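Local coordinates for putative dioxygenase (Nostoc punctiforme, PDB 2PEB), which probably acts as a metal-dependent dioxygenase of the Dopa 4,5-dioxygenase family and carries a bound zinc ion in the crystal, at residues V70-L73 / M74-E78. Sequence-based numbering, arbitrary orientation.
Sequences VPWL and MLNRE
Trp72 and Asn76 make an i to i+4 side-chain contact within helix 66-76: the Asn76 side chain crosses one face of the indole at about a right angle, its amide plane tilted 29° from the ring. Asn76 CB sits 3.7 Å from the centroid of the six-membered ring of Trp72, almost on its normal, a CH-pi contact. Asn76 ND2 lies over the five-membered ring on the same face, and it donates to Trp72 O (3.0 Å). Asparagine suits this place because its short amide reaches back to the carbonyl of the preceding turn, while ND2 also bonds Glu4 O of the second subunit. In Trp72, chi1 of -168° sets CG beside the carbonyl carbon and carries the broad ring toward the next turn, under Asn76; Leu33 of helix 23-36 and an edge-to-face Phe37 also pack on it. A serine in place of Trp72 would probably strip Asn76 CB and ND2 of their aromatic floor, deprive Phe37 of its partner and open a gap toward Leu33. Pro71, which lacks an N-H, kinks the helix, yet its carbonyl still accepts from Leu75 N. Next along the chain, the guanidinium of Arg77 joins Leu80 O to Val97 O of the second subunit, and its backbone N donates to Leu73 O at 2.9 Å.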
loop_
_atom_site.group_PDB
_atom_site.type_symbol
_atom_site.label_atom_id
_atom_site.label_comp_id
_atom_site.label_asym_id
_atom_site.label_seq_id
_atom_site.Cartn_x
_atom_site.Cartn_y
_atom_site.Cartn_z
ATOM N N VAL A 70 7.942 0.767 -4.485
ATOM C CA VAL A 70 6.822 0.157 -3.799
ATOM C C VAL A 70 6.463 -1.216 -4.432
ATOM O O VAL A 70 6.426 -2.236 -3.739
ATOM C CB VAL A 70 5.621 1.099 -3.686
ATOM C CG1 VAL A 70 4.420 0.352 -3.055
ATOM C CG2 VAL A 70 6.004 2.334 -2.793
ATOM N N PRO A 71 6.358 -1.275 -5.773
ATOM C CA PRO A 71 6.216 -2.633 -6.375
ATOM C C PRO A 71 7.361 -3.596 -6.065
ATOM O O PRO A 71 7.118 -4.791 -5.840
ATOM C CB PRO A 71 6.041 -2.340 -7.851
ATOM C CG PRO A 71 5.527 -0.923 -7.918
ATOM C CD PRO A 71 6.282 -0.224 -6.800
ATOM N N TRP A 72 8.595 -3.089 -5.979
ATOM C CA TRP A 72 9.695 -3.933 -5.570
ATOM C C TRP A 72 9.510 -4.508 -4.187
ATOM O O TRP A 72 9.713 -5.709 -3.984
ATOM C CB TRP A 72 11.038 -3.237 -5.706
ATOM C CG TRP A 72 12.208 -4.138 -5.570
ATOM C CD1 TRP A 72 12.821 -4.870 -6.555
ATOM C CD2 TRP A 72 12.945 -4.403 -4.357
ATOM N NE1 TRP A 72 13.886 -5.567 -6.020
ATOM C CE2 TRP A 72 13.983 -5.299 -4.674
ATOM C CE3 TRP A 72 12.828 -3.955 -3.026
ATOM C CZ2 TRP A 72 14.866 -5.775 -3.717
ATOM C CZ3 TRP A 72 13.734 -4.432 -2.073
ATOM C CH2 TRP A 72 14.736 -5.321 -2.430
ATOM N N LEU A 73 9.177 -3.685 -3.205
ATOM C CA LEU A 73 8.895 -4.144 -1.858
ATOM C C LEU A 73 7.682 -5.084 -1.780
ATOM O O LEU A 73 7.661 -6.044 -1.004
ATOM C CB LEU A 73 8.713 -2.927 -0.944
ATOM C CG LEU A 73 9.968 -2.095 -0.643
ATOM C CD1 LEU A 73 9.567 -0.801 0.107
ATOM C CD2 LEU A 73 10.901 -2.961 0.134
HETATM N N MSE A 74 6.697 -4.836 -2.630
HETATM C CA MSE A 74 5.562 -5.749 -2.717
HETATM C C MSE A 74 5.986 -7.187 -2.901
HETATM O O MSE A 74 5.458 -8.119 -2.284
HETATM C CB MSE A 74 4.634 -5.355 -3.854
HETATM C CG MSE A 74 3.610 -4.258 -3.454
HETATM SE SE MSE A 74 2.748 -3.249 -4.830
HETATM C CE MSE A 74 1.079 -3.971 -4.570
ATOM N N LEU A 75 7.005 -7.346 -3.781
ATOM C CA LEU A 75 7.450 -8.612 -4.201
ATOM C C LEU A 75 8.585 -9.127 -3.319
ATOM O O LEU A 75 8.770 -10.347 -3.192
ATOM C CB LEU A 75 7.942 -8.580 -5.647
ATOM C CG LEU A 75 6.932 -8.233 -6.731
ATOM C CD1 LEU A 75 7.590 -8.334 -8.143
ATOM C CD2 LEU A 75 5.757 -9.151 -6.628
ATOM N N ASN A 76 9.341 -8.230 -2.680
ATOM C CA ASN A 76 10.652 -8.607 -2.097
ATOM C C ASN A 76 10.804 -8.298 -0.604
ATOM O O ASN A 76 11.889 -8.483 -0.026
ATOM C CB ASN A 76 11.807 -7.936 -2.855
ATOM C CG ASN A 76 11.957 -8.446 -4.238
ATOM O OD1 ASN A 76 12.442 -9.563 -4.423
ATOM N ND2 ASN A 76 11.579 -7.650 -5.220
ATOM N N ARG A 77 9.711 -7.892 0.037
ATOM C CA ARG A 77 9.755 -7.587 1.457
ATOM C C ARG A 77 9.992 -8.790 2.385
ATOM O O ARG A 77 10.242 -8.617 3.588
ATOM C CB ARG A 77 8.521 -6.836 1.889
ATOM C CG ARG A 77 7.275 -7.615 1.816
ATOM C CD ARG A 77 6.143 -6.755 2.267
ATOM N NE ARG A 77 4.900 -7.490 2.094
ATOM C CZ ARG A 77 4.434 -8.408 2.943
ATOM N NH1 ARG A 77 5.016 -8.642 4.128
ATOM N NH2 ARG A 77 3.311 -9.054 2.633
ATOM N N GLU A 78 9.914 -9.998 1.848
ATOM C CA GLU A 78 10.189 -11.193 2.594
ATOM C C GLU A 78 9.539 -11.177 3.977
ATOM O O GLU A 78 10.178 -11.505 4.987
ATOM C CB GLU A 78 11.688 -11.373 2.738
ATOM C CG GLU A 78 12.379 -11.719 1.476
ATOM C CD GLU A 78 13.801 -12.162 1.753
ATOM O OE1 GLU A 78 13.977 -13.278 2.309
ATOM O OE2 GLU A 78 14.733 -11.388 1.431
#